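Local structure of flagellar hook-associated protein (Burkholderia pseudomallei, 4UT1) at residues A[143-148]-A[434-439]. The protein probably serves as a structural component of the bacterial flagellum, forming part of the junction between hook and filament. Residues are numbered along the deposited sequence; the frame is centred on the assembly and turned at random.
With EDO (1,2-ethanediol), chain C; EDO (1,2-ethanediol), chain H.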
loop_
_atom_site.group_PDB
_atom_site.type_symbol
_atom_site.label_atom_id
_atom_site.label_comp_id
_atom_site.label_asym_id
_atom_site.label_seq_id
_atom_site.Cartn_x
_atom_site.Cartn_y
_atom_site.Cartn_z
ATOM N N ASN A 143 -1.035 12.647 19.792
ATOM C CA ASN A 143 -0.520 12.734 18.424
ATOM C C ASN A 143 -0.810 11.464 17.626
ATOM O O ASN A 143 -1.194 11.529 16.447
ATOM C CB ASN A 143 0.998 13.002 18.434
ATOM C CG ASN A 143 1.337 14.370 18.971
ATOM O OD1 ASN A 143 0.524 15.285 18.907
ATOM N ND2 ASN A 143 2.538 14.518 19.517
ATOM N N ALA A 144 -0.607 10.317 18.273
ATOM C CA ALA A 144 -0.929 9.016 17.671
ATOM C C ALA A 144 -2.421 8.934 17.356
ATOM O O ALA A 144 -2.819 8.459 16.291
ATOM C CB ALA A 144 -0.528 7.886 18.596
ATOM N N GLN A 145 -3.248 9.396 18.287
ATOM C CA GLN A 145 -4.699 9.297 18.105
ATOM C C GLN A 145 -5.169 10.197 16.974
ATOM O O GLN A 145 -6.068 9.837 16.209
ATOM C CB GLN A 145 -5.430 9.629 19.413
ATOM C CG GLN A 145 -5.295 8.504 20.452
ATOM C CD GLN A 145 -5.794 8.876 21.836
ATOM O OE1 GLN A 145 -5.863 10.054 22.193
ATOM N NE2 GLN A 145 -6.143 7.864 22.631
ATOM N N THR A 146 -4.550 11.364 16.867
ATOM C CA THR A 146 -4.808 12.302 15.787
ATOM C C THR A 146 -4.495 11.693 14.427
ATOM O O THR A 146 -5.305 11.756 13.490
ATOM C CB THR A 146 -3.997 13.585 15.999
ATOM O OG1 THR A 146 -4.590 14.322 17.074
ATOM C CG2 THR A 146 -3.977 14.452 14.749
ATOM N N LEU A 147 -3.328 11.070 14.333
ATOM C CA LEU A 147 -2.944 10.383 13.117
ATOM C C LEU A 147 -3.907 9.246 12.786
ATOM O O LEU A 147 -4.334 9.094 11.637
ATOM C CB LEU A 147 -1.507 9.848 13.257
ATOM C CG LEU A 147 -1.031 8.950 12.120
ATOM C CD1 LEU A 147 -0.990 9.708 10.813
ATOM C CD2 LEU A 147 0.368 8.397 12.471
ATOM N N ALA A 148 -4.267 8.452 13.789
ATOM C CA ALA A 148 -5.142 7.301 13.555
ATOM C C ALA A 148 -6.502 7.774 13.072
ATOM O O ALA A 148 -7.105 7.179 12.178
ATOM C CB ALA A 148 -5.294 6.465 14.826
ATOM N N PHE A 434 -6.433 0.534 10.977
ATOM C CA PHE A 434 -5.339 1.250 11.646
ATOM C C PHE A 434 -5.736 1.686 13.050
ATOM O O PHE A 434 -6.741 2.369 13.232
ATOM C CB PHE A 434 -4.905 2.483 10.838
ATOM C CG PHE A 434 -3.644 3.120 11.354
ATOM C CD1 PHE A 434 -3.690 4.092 12.348
ATOM C CD2 PHE A 434 -2.411 2.734 10.857
ATOM C CE1 PHE A 434 -2.506 4.667 12.851
ATOM C CE2 PHE A 434 -1.234 3.309 11.348
ATOM C CZ PHE A 434 -1.295 4.284 12.339
ATOM N N SER A 435 -4.943 1.313 14.051
ATOM C CA SER A 435 -5.241 1.762 15.406
ATOM C C SER A 435 -4.035 1.748 16.315
ATOM O O SER A 435 -3.019 1.147 16.006
ATOM C CB SER A 435 -6.322 0.898 16.034
ATOM O OG SER A 435 -5.940 -0.448 16.014
ATOM N N LEU A 436 -4.183 2.416 17.448
ATOM C CA LEU A 436 -3.190 2.341 18.499
ATOM C C LEU A 436 -3.315 0.967 19.128
ATOM O O LEU A 436 -4.418 0.545 19.481
ATOM C CB LEU A 436 -3.409 3.466 19.530
ATOM C CG LEU A 436 -2.971 4.882 19.151
ATOM C CD1 LEU A 436 -3.739 5.433 17.945
ATOM C CD2 LEU A 436 -3.112 5.842 20.353
ATOM N N ALA A 437 -2.207 0.235 19.228
ATOM C CA ALA A 437 -2.232 -1.035 19.936
ATOM C C ALA A 437 -2.483 -0.800 21.421
ATOM O O ALA A 437 -3.080 -1.636 22.101
ATOM C CB ALA A 437 -0.940 -1.787 19.724
ATOM N N THR A 438 -2.009 0.344 21.913
ATOM C CA THR A 438 -2.264 0.790 23.275
ATOM C C THR A 438 -2.227 2.316 23.301
ATOM O O THR A 438 -1.525 2.938 22.496
ATOM C CB THR A 438 -1.240 0.217 24.278
ATOM O OG1 THR A 438 -1.515 0.729 25.588
ATOM C CG2 THR A 438 0.176 0.609 23.883
ATOM N N ALA A 439 -2.996 2.917 24.206
ATOM C CA ALA A 439 -2.998 4.366 24.356
ATOM C C ALA A 439 -2.342 4.778 25.669
ATOM O O ALA A 439 -2.383 5.953 26.059
ATOM C CB ALA A 439 -4.429 4.916 24.278
HETATM C C1 EDO C . -1.914 16.809 17.009
HETATM O O1 EDO C . -2.087 15.989 18.176
HETATM C C2 EDO C . -0.647 16.387 16.266
HETATM O O2 EDO C . -0.927 16.002 14.909
HETATM C C1 EDO H . 4.026 17.551 19.903
HETATM O O1 EDO H . 3.865 16.469 20.814
HETATM C C2 EDO H . 4.837 17.139 18.692
HETATM O O2 EDO H . 4.426 17.957 17.598
#
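In an apolar strand-on-helix contact, Leu436 of the short strand 435-436 packs its side chain against methyl groups and backbone of the long helix 134-193, joining that helix to a segment 286 residues further along the chain. The two methyls of Leu436 divide the work. CD1 lies 3.6 Å from both Ala148 CB and Ala144 O, an oxygen already engaged by the amide of Ala148 within the helix. CD2 meets the preceding turn, 3.7 Å from Ala144 CB and 3.4 Å from Gln145 CG, where the Leu436 and Gln145 side chains cross at about a right angle. With chi1 at -73°, Gln145 CG stands beside its own backbone N; the chain then runs extended, bringing NE2 to 3.8 Å from Ala439 CB at the exposed border of the interface. Phe434 supplies the buried end. With CG anti to the backbone N (chi1 -170°), its ring is carried toward the helix and brings CD1 to Ala148, whose CB sits in the ring plane at the edge, 3.8 Å from that atom. Leu147 CD2 makes a looser approach to Phe434 CZ, at 4.4 Å. Beyond this pair, Phe337 meets the Phe434 ring and touches both Ala144 and Leu436, while Phe314 and Ala311 of helix 287-322 also pack on Phe434. Backbone hydrogen bonds pair Ser435 with Ala338 and Ala437 with Leu336, holding the strand against 337-338 in a two-stranded antiparallel ribbon. The geometry is that of a small beta ribbon packed by apolar residues onto the helical bundle of FlgK.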